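Local atomic coordinates of probable 2-phosphosulfolactate phosphatase (PDB entry 1VR0), a protein that probably catalyses the magnesium-dependent hydrolysis of (2R)-O-phospho-3-sulfolactate to (2R)-3-sulfolactate and phosphate. Residues 36-41 with 112-117; 14-19 with 186-191; 140-145 with 176-181; 128-133 with 239-244. All coordinates share one frame; numbering follows the deposited sequence.

Interaction 1: residues 36-41 with 112-117; sequences VIDMLR and MTTTNG. With MG (magnesium ion), chain D; 3SL ((2R)-3-sulfolactic acid), chain E.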
# COMPACT_ATOMS: atom_id res chain seq x y z
N VAL A 36 12.79 -5.21 -7.87
CA VAL A 36 12.28 -3.91 -8.26
C VAL A 36 11.39 -4.04 -9.51
O VAL A 36 11.76 -4.69 -10.50
CB VAL A 36 13.40 -2.92 -8.50
CG1 VAL A 36 12.83 -1.60 -8.93
CG2 VAL A 36 14.24 -2.74 -7.23
N ILE A 37 10.21 -3.43 -9.44
CA ILE A 37 9.25 -3.47 -10.54
C ILE A 37 8.82 -2.08 -11.00
O ILE A 37 8.32 -1.28 -10.22
CB ILE A 37 8.05 -4.35 -10.16
CG1 ILE A 37 8.54 -5.80 -10.01
CG2 ILE A 37 6.99 -4.34 -11.23
CD1 ILE A 37 7.58 -6.67 -9.28
N ASP A 38 9.04 -1.79 -12.28
CA ASP A 38 8.45 -0.61 -12.95
C ASP A 38 8.05 -1.08 -14.36
O ASP A 38 8.72 -0.78 -15.34
CB ASP A 38 9.46 0.55 -12.99
CG ASP A 38 8.85 1.85 -13.48
OD1 ASP A 38 7.74 2.18 -13.04
OD2 ASP A 38 9.46 2.59 -14.29
N MSE A 39 6.96 -1.84 -14.47
CA MSE A 39 6.72 -2.59 -15.72
C MSE A 39 6.38 -1.70 -16.91
O MSE A 39 6.59 -2.10 -18.08
CB MSE A 39 5.66 -3.67 -15.53
CG MSE A 39 4.34 -3.13 -15.08
SE MSE A 39 2.80 -4.28 -15.56
CE MSE A 39 3.13 -4.46 -17.48
N LEU A 40 5.85 -0.52 -16.63
CA LEU A 40 5.52 0.42 -17.70
C LEU A 40 6.28 1.68 -17.43
O LEU A 40 5.67 2.65 -16.93
CB LEU A 40 4.01 0.71 -17.73
CG LEU A 40 3.21 -0.46 -18.29
CD1 LEU A 40 1.68 -0.26 -18.14
CD2 LEU A 40 3.55 -0.75 -19.73
N ARG A 41 7.58 1.74 -17.78
CA ARG A 41 8.28 0.79 -18.66
C ARG A 41 9.72 0.47 -18.27
O ARG A 41 10.31 -0.42 -18.89
CB ARG A 41 8.32 1.33 -20.10
CG ARG A 41 6.96 1.47 -20.79
CD ARG A 41 7.06 2.33 -22.04
NE ARG A 41 7.30 3.75 -21.73
CZ ARG A 41 7.70 4.67 -22.61
NH1 ARG A 41 7.89 5.92 -22.23
NH2 ARG A 41 7.89 4.36 -23.88
N MSE A 112 20.84 5.26 -18.04
CA MSE A 112 19.46 5.73 -18.00
C MSE A 112 18.99 6.34 -16.72
O MSE A 112 19.45 6.02 -15.62
CB MSE A 112 18.47 4.63 -18.41
CG MSE A 112 18.68 3.26 -17.84
SE MSE A 112 17.12 2.01 -18.22
CE MSE A 112 16.30 2.91 -19.94
N THR A 113 18.04 7.25 -16.89
CA THR A 113 17.36 7.89 -15.80
C THR A 113 15.89 7.95 -16.18
O THR A 113 15.55 8.30 -17.32
CB THR A 113 17.95 9.28 -15.52
OG1 THR A 113 17.24 9.86 -14.43
CG2 THR A 113 17.87 10.22 -16.73
N THR A 114 15.03 7.56 -15.24
CA THR A 114 13.59 7.55 -15.47
C THR A 114 12.82 8.15 -14.31
O THR A 114 13.38 8.44 -13.24
CB THR A 114 13.02 6.12 -15.79
OG1 THR A 114 13.04 5.29 -14.62
CG2 THR A 114 13.78 5.43 -16.89
N THR A 115 11.52 8.35 -14.54
CA THR A 115 10.64 9.01 -13.60
C THR A 115 10.48 8.20 -12.28
O THR A 115 10.61 8.77 -11.22
CB THR A 115 9.25 9.32 -14.29
OG1 THR A 115 9.38 10.35 -15.30
CG2 THR A 115 8.21 9.77 -13.26
N ASN A 116 10.30 6.88 -12.39
CA ASN A 116 10.01 5.99 -11.25
C ASN A 116 11.02 4.84 -11.00
O ASN A 116 11.65 4.75 -9.91
CB ASN A 116 8.63 5.40 -11.48
CG ASN A 116 7.59 6.49 -11.67
OD1 ASN A 116 7.55 7.45 -10.88
ND2 ASN A 116 6.79 6.38 -12.73
N GLY A 117 11.18 3.97 -12.00
CA GLY A 117 12.05 2.79 -11.90
C GLY A 117 13.45 3.02 -11.34
O GLY A 117 13.88 2.31 -10.43
MG MG D . 5.72 2.24 -12.31
O11 3SL E . 5.17 9.09 -16.42
C1 3SL E . 5.34 8.35 -17.41
O12 3SL E . 4.56 8.24 -18.38
C2 3SL E . 6.59 7.54 -17.40
O2 3SL E . 6.77 7.07 -16.06
C3 3SL E . 6.41 6.42 -18.41
S 3SL E . 7.64 5.30 -18.31
O3S 3SL E . 8.63 5.55 -19.37
O1S 3SL E . 8.18 5.09 -16.92
O2S 3SL E . 7.08 4.02 -18.74
O HOH W 1 6.63 4.17 -14.41
O HOH W 2 10.12 5.42 -14.73
O HOH W 3 5.12 0.58 -14.14
O HOH W 4 3.64 3.20 -13.25

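Interaction 2: residues 14-19 with 186-191; sequences KIDLII and ELTDAA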
# COMPACT_ATOMS: atom_id res chain seq x y z
N LYS A 14 9.81 -15.41 3.81
CA LYS A 14 8.86 -14.32 3.92
C LYS A 14 8.86 -13.47 2.64
O LYS A 14 9.92 -13.19 2.08
CB LYS A 14 9.26 -13.41 5.10
CG LYS A 14 9.38 -14.10 6.50
CD LYS A 14 9.80 -13.10 7.66
CE LYS A 14 9.64 -13.65 9.11
NZ LYS A 14 10.23 -15.01 9.37
N ILE A 15 7.68 -13.06 2.18
CA ILE A 15 7.54 -12.18 1.04
C ILE A 15 6.73 -10.95 1.41
O ILE A 15 5.62 -11.07 1.93
CB ILE A 15 6.91 -12.91 -0.16
CG1 ILE A 15 7.76 -14.14 -0.51
CG2 ILE A 15 6.82 -11.97 -1.36
CD1 ILE A 15 7.25 -14.96 -1.65
N ASP A 16 7.31 -9.77 1.17
CA ASP A 16 6.67 -8.50 1.47
C ASP A 16 6.57 -7.70 0.18
O ASP A 16 7.14 -8.08 -0.83
CB ASP A 16 7.52 -7.71 2.49
CG ASP A 16 6.73 -6.61 3.22
OD1 ASP A 16 5.49 -6.46 3.07
OD2 ASP A 16 7.38 -5.89 4.02
N LEU A 17 5.86 -6.58 0.26
CA LEU A 17 5.69 -5.70 -0.88
C LEU A 17 5.72 -4.24 -0.41
O LEU A 17 5.15 -3.91 0.63
CB LEU A 17 4.36 -6.00 -1.56
CG LEU A 17 4.07 -5.20 -2.81
CD1 LEU A 17 3.24 -6.07 -3.74
CD2 LEU A 17 3.34 -3.89 -2.53
N ILE A 18 6.43 -3.40 -1.16
CA ILE A 18 6.46 -1.98 -0.91
C ILE A 18 5.76 -1.33 -2.11
O ILE A 18 6.01 -1.68 -3.25
CB ILE A 18 7.88 -1.53 -0.80
CG1 ILE A 18 8.46 -2.06 0.51
CG2 ILE A 18 7.95 -0.02 -0.90
CD1 ILE A 18 9.95 -1.82 0.70
N ILE A 19 4.88 -0.38 -1.83
CA ILE A 19 3.95 0.11 -2.82
C ILE A 19 4.47 1.25 -3.73
O ILE A 19 3.80 1.56 -4.71
CB ILE A 19 2.64 0.57 -2.17
CG1 ILE A 19 2.91 1.72 -1.17
CG2 ILE A 19 1.96 -0.60 -1.47
CD1 ILE A 19 1.68 2.64 -0.96
N GLU A 186 5.61 -17.45 3.55
CA GLU A 186 4.74 -16.59 4.40
C GLU A 186 4.60 -15.20 3.77
O GLU A 186 5.56 -14.45 3.77
CB GLU A 186 5.32 -16.49 5.80
CG GLU A 186 4.65 -15.46 6.64
CD GLU A 186 5.13 -15.46 8.07
OE1 GLU A 186 6.36 -15.72 8.30
OE2 GLU A 186 4.27 -15.20 8.96
N LEU A 187 3.43 -14.88 3.23
CA LEU A 187 3.21 -13.57 2.62
C LEU A 187 2.71 -12.55 3.65
O LEU A 187 1.95 -12.90 4.55
CB LEU A 187 2.18 -13.68 1.51
CG LEU A 187 2.33 -14.79 0.49
CD1 LEU A 187 1.52 -14.45 -0.73
CD2 LEU A 187 3.77 -15.00 0.09
N THR A 188 3.14 -11.29 3.51
CA THR A 188 2.49 -10.20 4.22
C THR A 188 1.16 -9.93 3.54
O THR A 188 0.94 -10.35 2.39
CB THR A 188 3.29 -8.90 4.21
OG1 THR A 188 3.42 -8.39 2.88
CG2 THR A 188 4.62 -9.09 4.81
N ASP A 189 0.29 -9.21 4.23
CA ASP A 189 -1.04 -8.91 3.69
C ASP A 189 -0.93 -8.16 2.34
O ASP A 189 -1.75 -8.37 1.45
CB ASP A 189 -1.85 -8.11 4.72
CG ASP A 189 -2.48 -8.98 5.79
OD1 ASP A 189 -2.04 -10.14 5.99
OD2 ASP A 189 -3.46 -8.52 6.45
N ALA A 190 0.07 -7.29 2.20
CA ALA A 190 0.27 -6.54 0.96
C ALA A 190 0.57 -7.47 -0.18
O ALA A 190 0.05 -7.27 -1.28
CB ALA A 190 1.41 -5.52 1.11
N ALA A 191 1.39 -8.48 0.08
CA ALA A 191 1.76 -9.50 -0.91
C ALA A 191 0.59 -10.42 -1.24
O ALA A 191 0.31 -10.66 -2.38
CB ALA A 191 2.91 -10.27 -0.41

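Interaction 3: residues 140-145 with 176-181; sequences AVAEKI and NCVMDR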
# COMPACT_ATOMS: atom_id res chain seq x y z
N ALA A 140 11.29 -16.32 -14.54
CA ALA A 140 12.71 -16.45 -14.28
C ALA A 140 13.08 -15.78 -12.96
O ALA A 140 13.94 -16.25 -12.24
CB ALA A 140 13.51 -15.89 -15.44
N VAL A 141 12.41 -14.67 -12.64
CA VAL A 141 12.64 -13.98 -11.36
C VAL A 141 12.24 -14.88 -10.18
O VAL A 141 12.91 -14.91 -9.15
CB VAL A 141 11.83 -12.68 -11.27
CG1 VAL A 141 11.94 -12.09 -9.89
CG2 VAL A 141 12.30 -11.67 -12.33
N ALA A 142 11.13 -15.58 -10.34
CA ALA A 142 10.64 -16.43 -9.29
C ALA A 142 11.65 -17.55 -9.08
O ALA A 142 11.97 -17.91 -7.96
CB ALA A 142 9.30 -16.97 -9.66
N GLU A 143 12.20 -18.05 -10.17
CA GLU A 143 13.20 -19.09 -10.06
C GLU A 143 14.45 -18.60 -9.34
O GLU A 143 14.98 -19.32 -8.51
CB GLU A 143 13.54 -19.60 -11.44
CG GLU A 143 14.61 -20.63 -11.38
CD GLU A 143 14.63 -21.50 -12.59
OE1 GLU A 143 13.53 -21.96 -12.99
OE2 GLU A 143 15.73 -21.72 -13.14
N LYS A 144 14.89 -17.38 -9.62
CA LYS A 144 16.05 -16.79 -8.94
C LYS A 144 15.80 -16.51 -7.45
O LYS A 144 16.65 -16.74 -6.59
CB LYS A 144 16.50 -15.52 -9.66
CG LYS A 144 17.77 -14.87 -9.12
CD LYS A 144 18.98 -15.70 -9.31
CE LYS A 144 20.19 -15.02 -8.66
NZ LYS A 144 21.43 -15.90 -8.70
N ILE A 145 14.60 -16.07 -7.15
CA ILE A 145 14.15 -15.89 -5.77
C ILE A 145 14.30 -17.14 -4.94
O ILE A 145 14.81 -17.11 -3.83
CB ILE A 145 12.70 -15.39 -5.75
CG1 ILE A 145 12.66 -13.93 -6.12
CG2 ILE A 145 12.08 -15.58 -4.38
CD1 ILE A 145 11.23 -13.40 -6.45
N ASN A 176 2.94 -15.27 -7.41
CA ASN A 176 2.26 -16.47 -7.83
C ASN A 176 3.21 -17.50 -8.40
O ASN A 176 3.04 -18.67 -8.16
CB ASN A 176 1.20 -16.16 -8.87
CG ASN A 176 0.15 -17.24 -8.95
OD1 ASN A 176 0.17 -18.08 -9.82
ND2 ASN A 176 -0.72 -17.25 -7.97
N CYS A 177 4.17 -17.04 -9.18
CA CYS A 177 5.18 -17.91 -9.79
C CYS A 177 6.11 -18.51 -8.75
O CYS A 177 6.61 -19.64 -8.92
CB CYS A 177 6.02 -17.11 -10.79
SG CYS A 177 5.17 -16.59 -12.32
N VAL A 178 6.38 -17.75 -7.69
CA VAL A 178 7.14 -18.27 -6.57
C VAL A 178 6.34 -19.38 -5.89
O VAL A 178 6.89 -20.41 -5.55
CB VAL A 178 7.51 -17.18 -5.55
CG1 VAL A 178 8.07 -17.80 -4.25
CG2 VAL A 178 8.51 -16.21 -6.15
N MSE A 179 5.04 -19.16 -5.74
CA MSE A 179 4.16 -20.14 -5.12
C MSE A 179 4.05 -21.41 -5.94
O MSE A 179 3.93 -22.49 -5.38
CB MSE A 179 2.79 -19.58 -4.93
CG MSE A 179 2.76 -18.37 -4.01
SE MSE A 179 0.88 -17.69 -3.72
CE MSE A 179 0.51 -19.54 -2.52
N ASP A 180 4.05 -21.28 -7.26
CA ASP A 180 4.08 -22.44 -8.13
C ASP A 180 5.32 -23.29 -7.83
O ASP A 180 5.28 -24.50 -7.94
CB ASP A 180 4.08 -22.04 -9.61
CG ASP A 180 2.73 -21.49 -10.10
OD1 ASP A 180 1.66 -21.55 -9.39
OD2 ASP A 180 2.75 -20.96 -11.24
N ARG A 181 6.42 -22.65 -7.46
CA ARG A 181 7.66 -23.34 -7.14
C ARG A 181 7.84 -23.71 -5.69
O ARG A 181 8.68 -24.51 -5.40
CB ARG A 181 8.87 -22.53 -7.59
CG ARG A 181 8.95 -22.44 -9.06
CD ARG A 181 9.66 -21.22 -9.49
NE ARG A 181 9.09 -20.76 -10.75
CZ ARG A 181 9.60 -21.03 -11.94
NH1 ARG A 181 10.71 -21.75 -12.08
NH2 ARG A 181 8.99 -20.55 -13.01

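Interaction 4: residues 128-133 with 239-244; sequences RDILIG and PQYTNG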
# COMPACT_ATOMS: atom_id res chain seq x y z
N ARG A 128 20.44 -7.48 0.14
CA ARG A 128 21.50 -8.41 -0.20
C ARG A 128 21.62 -8.61 -1.72
O ARG A 128 22.72 -8.66 -2.26
CB ARG A 128 21.28 -9.76 0.47
CG ARG A 128 22.46 -10.73 0.25
CD ARG A 128 22.13 -12.09 0.76
NE ARG A 128 22.08 -12.12 2.22
CZ ARG A 128 21.61 -13.14 2.93
NH1 ARG A 128 21.12 -14.23 2.33
NH2 ARG A 128 21.60 -13.06 4.25
N ASP A 129 20.47 -8.76 -2.39
CA ASP A 129 20.43 -8.90 -3.84
C ASP A 129 19.34 -8.04 -4.36
O ASP A 129 18.22 -8.16 -3.87
CB ASP A 129 20.12 -10.34 -4.24
CG ASP A 129 21.25 -11.30 -3.90
OD1 ASP A 129 22.28 -11.23 -4.58
OD2 ASP A 129 21.10 -12.12 -2.95
N ILE A 130 19.64 -7.17 -5.33
CA ILE A 130 18.60 -6.42 -6.04
C ILE A 130 18.34 -7.02 -7.43
O ILE A 130 19.17 -6.94 -8.31
CB ILE A 130 18.96 -4.94 -6.25
CG1 ILE A 130 19.17 -4.21 -4.92
CG2 ILE A 130 17.84 -4.25 -7.08
CD1 ILE A 130 20.57 -4.18 -4.48
N LEU A 131 17.16 -7.59 -7.61
CA LEU A 131 16.74 -8.16 -8.88
C LEU A 131 15.86 -7.22 -9.66
O LEU A 131 15.13 -6.43 -9.09
CB LEU A 131 15.95 -9.45 -8.65
CG LEU A 131 16.65 -10.52 -7.82
CD1 LEU A 131 15.74 -11.75 -7.69
CD2 LEU A 131 18.01 -10.92 -8.42
N ILE A 132 15.89 -7.32 -10.97
CA ILE A 132 15.05 -6.47 -11.80
C ILE A 132 13.97 -7.34 -12.37
O ILE A 132 14.26 -8.30 -13.05
CB ILE A 132 15.83 -5.83 -12.95
CG1 ILE A 132 17.00 -4.99 -12.41
CG2 ILE A 132 14.89 -5.00 -13.78
CD1 ILE A 132 16.62 -3.95 -11.34
N GLY A 133 12.71 -6.98 -12.10
CA GLY A 133 11.59 -7.81 -12.51
C GLY A 133 10.55 -7.08 -13.32
O GLY A 133 10.41 -5.86 -13.27
N PRO A 239 18.15 -9.62 -14.57
CA PRO A 239 19.18 -8.64 -14.30
C PRO A 239 19.32 -8.33 -12.82
O PRO A 239 18.37 -8.46 -12.04
CB PRO A 239 18.70 -7.39 -15.04
CG PRO A 239 17.66 -7.85 -15.99
CD PRO A 239 17.05 -9.07 -15.38
N GLN A 240 20.52 -7.92 -12.45
CA GLN A 240 20.82 -7.73 -11.06
C GLN A 240 21.63 -6.46 -10.90
O GLN A 240 22.60 -6.24 -11.62
CB GLN A 240 21.57 -8.95 -10.60
CG GLN A 240 21.57 -9.10 -9.14
CD GLN A 240 21.75 -10.53 -8.66
OE1 GLN A 240 21.72 -11.51 -9.44
NE2 GLN A 240 21.92 -10.66 -7.35
N TYR A 241 21.20 -5.60 -9.98
CA TYR A 241 21.89 -4.34 -9.67
C TYR A 241 22.94 -4.59 -8.59
O TYR A 241 22.64 -5.15 -7.55
CB TYR A 241 20.86 -3.27 -9.22
CG TYR A 241 21.44 -1.94 -8.77
CD1 TYR A 241 22.00 -1.07 -9.67
CD2 TYR A 241 21.37 -1.55 -7.44
CE1 TYR A 241 22.52 0.13 -9.27
CE2 TYR A 241 21.89 -0.33 -7.03
CZ TYR A 241 22.47 0.50 -7.95
OH TYR A 241 23.00 1.71 -7.57
N THR A 242 24.17 -4.20 -8.86
CA THR A 242 25.30 -4.48 -8.00
C THR A 242 26.31 -3.37 -8.19
O THR A 242 26.75 -3.19 -9.31
CB THR A 242 25.99 -5.82 -8.42
OG1 THR A 242 25.03 -6.90 -8.38
CG2 THR A 242 27.16 -6.14 -7.50
N ASN A 243 26.67 -2.66 -7.13
CA ASN A 243 27.67 -1.62 -7.19
C ASN A 243 27.40 -0.62 -8.30
O ASN A 243 28.26 -0.34 -9.11
CB ASN A 243 29.07 -2.23 -7.38
CG ASN A 243 29.46 -3.16 -6.26
OD1 ASN A 243 29.19 -2.92 -5.09
ND2 ASN A 243 30.14 -4.24 -6.61
N GLY A 244 26.17 -0.12 -8.38
CA GLY A 244 25.80 0.92 -9.35
C GLY A 244 25.57 0.50 -10.80
O GLY A 244 25.36 1.35 -11.65
O HOH W 5 22.22 -7.68 -6.47

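Interaction 1: residues 36-41 with 112-117
D38 meets N116 and G117 in the buried interior, at the active site. Direct contacts are few. The backbone N of G117 gives a weak hydrogen bond to D38 OD2 at 3.2 Å, bent to 131°. D38 OD1 lies 3.7 Å from N116 CB. The two side chains cross at about a right angle, with carboxylate and amide planes nearly perpendicular.

Metal binding uses the other carboxylate oxygen. D38 OD1 holds the magnesium ion at 2.1 Å. Two waters bind the ion too, and D167 and G158 O complete the ligands modelled. D38 CG is anti to the backbone N (chi1 -172°), which carries the carboxylate between the metal and the 112-117 loop.

Two further waters bridge the polar atoms of the two segments. One accepts from N116 ND2 at 2.8 Å and lies within bonding distance of D38 OD1. The second accepts from N116 N, bonds T114 OG1 and lies near D38 OD2. Each shares its protons between D38 and the sulfonate oxygen O1S of the bound sulfolactate. The oxygen of the N116 amide is taken by Y160 N, which helps fix the amide's rotation.

R41 binds the sulfonate. Its guanidinium meets it edge-on, with the sulfur in its plane, and NH1 bonds O3S at 3.0 Å. D225 pairs with NH2. The loops after strands 33-37 and 109-113 thus contribute to the magnesium and sulfolactate site of this ComB phosphatase.

Interaction 2: residues 14-19 with 186-191
Strand residues K14 and I15 run parallel to E186 and L187, with I15 N bonded to E186 O at 3.0 Å and T188 N bonded to I15 O at 2.9 Å. After L187 the 186-191 segment turns at T188 into helix 189-199.

K14 and E186 lie side by side and point the same way. The aliphatic part of the lysine runs along the carboxylate, with K14 CG 3.9 Å from E186 OE1. The charged ends stay 4.1 Å apart (K14 NZ to E186 OE1), too far for a salt bridge. Any attraction is probably modest at this exposed edge.

I15 and L187 lie on the other face. They too are side by side, and L187 CD2 packs on I15 CB at 3.8 Å. Helix 165-181 covers this pair through V178 and I175.

T188 carries the polar contact. Its OG1 donates to D16 OD1 at 2.8 Å. The bond reaches the anti side of that oxygen, 32° out of the carboxylate plane. D16 OD1 also takes a weak bond from L17 N. T188 OG1 sits between the backbone N and the carbonyl carbon (chi1 65°), where it can also accept a weak bond from A191 N and act as the N-cap.

Further on, L17 CB touches A190 CB at 4.0 Å. D189 and A190 face the second subunit. This is a parallel edge pairing of the seven-stranded mixed sheet that runs straight into a threonine-capped helix.

Interaction 3: residues 140-145 with 176-181
R181 reaches from helix 165-181 across to A142 and E143 of helix 138-148. Its CB points toward that helix, and the chain then bends at chi3. CD passes near the backbone of E143, 4.1 Å from its N. NE lies 3.9 Å from A142 CB and gives a weak hydrogen bond back to C177 O, which sits in the guanidinium plane at the edge. E143 N lies over one face of the group, to one side of its centre. At the tip, NH1 forms a salt bridge with E143 OE1 at 3.0 Å. NH2 turns to E139 in a second salt bridge. The guanidinium is therefore shared by two glutamates and a carbonyl, which should limit its rotation.

E143 comes to meet it with CG anti to the backbone N (chi1 178°) and an extended chain. The two side chains meet at a slant, their carboxylate and guanidinium planes 55° apart. E143 CB also touches NH1.

Beside the salt bridge the packing is apolar. A142 CB sits 3.5 Å from C177 CB and 3.7 Å from V178 CG2. I145 crosses V178 at about a right angle, with CD1 3.9 Å from V178 CG2.

The segment axes approach to 8.4 Å and cross at -55°. The small A142, whose CA pairs most closely with that of V178, is consistent with this approach. The contact is a plain helix-helix crossing that joins two helices packed against the mixed sheet.

Interaction 4: residues 128-133 with 239-244
I130 and Y241 pack side by side where strand 129-133 meets strand 240-242, an antiparallel pairing within the mixed sheet. Y241 N bonds I130 O, and I132 N bonds P239 O at 2.9 Å.

With chi1 of I130 at -60°, CG1 lies beside the backbone N and CG2 opposite it. CG2 rests 3.8 Å from Y241 CB. I130 CD1 comes to the edge of the tyrosine ring, near the ring plane, 4.0 Å from Y241 CD2. Y241 CG is turned away from its own backbone N (chi1 175°), which sends the ring out past I130 CD1. The far end of the ring is held by E125 and K122, both bonded to OH.

L131 and Q240 occupy the opposite face. The two side chains lie side by side and point the same way, and L131 CD2 touches Q240 CD at 3.8 Å. The glutamine chain is extended, and this carries its amide along the strand to D129. Q240 NE2 is 2.9 Å from D129 OD1, with the carboxylate and amide planes turned 70° apart. K144 of helix 138-148 borders both L131 and Q240.

I132 crosses P239 at about a right angle. Its CB meets P239 CB at 3.9 Å, and helix 42-51 and I246 close in on the pair.

A water bridges the two strands beside I130 and Y241. It accepts from I130 N and from Q240 NE2, and it donates to Y241 O at 2.8 Å.

Strand 13-18 opens the chain and pairs late, with 186-191, so interaction 2 closes a long loop. Interaction 1 lies wholly within that loop, linking the end of strand 33-37 to the end of strand 109-113 and so the mixed sheet to the three-stranded one. Interaction 4 starts after interaction 1 has closed. It begins inside the 14-191 loop and ends beyond it, near the C terminus, so it crosses interaction 2. Interaction 3 lies within both loops and joins two helices beside the sheet. Residues 36-41 and 128-133 are on neighbouring strands: V36 bonds L131 and G133. Interaction 3 touches interaction 2, and through V141 also interaction 4.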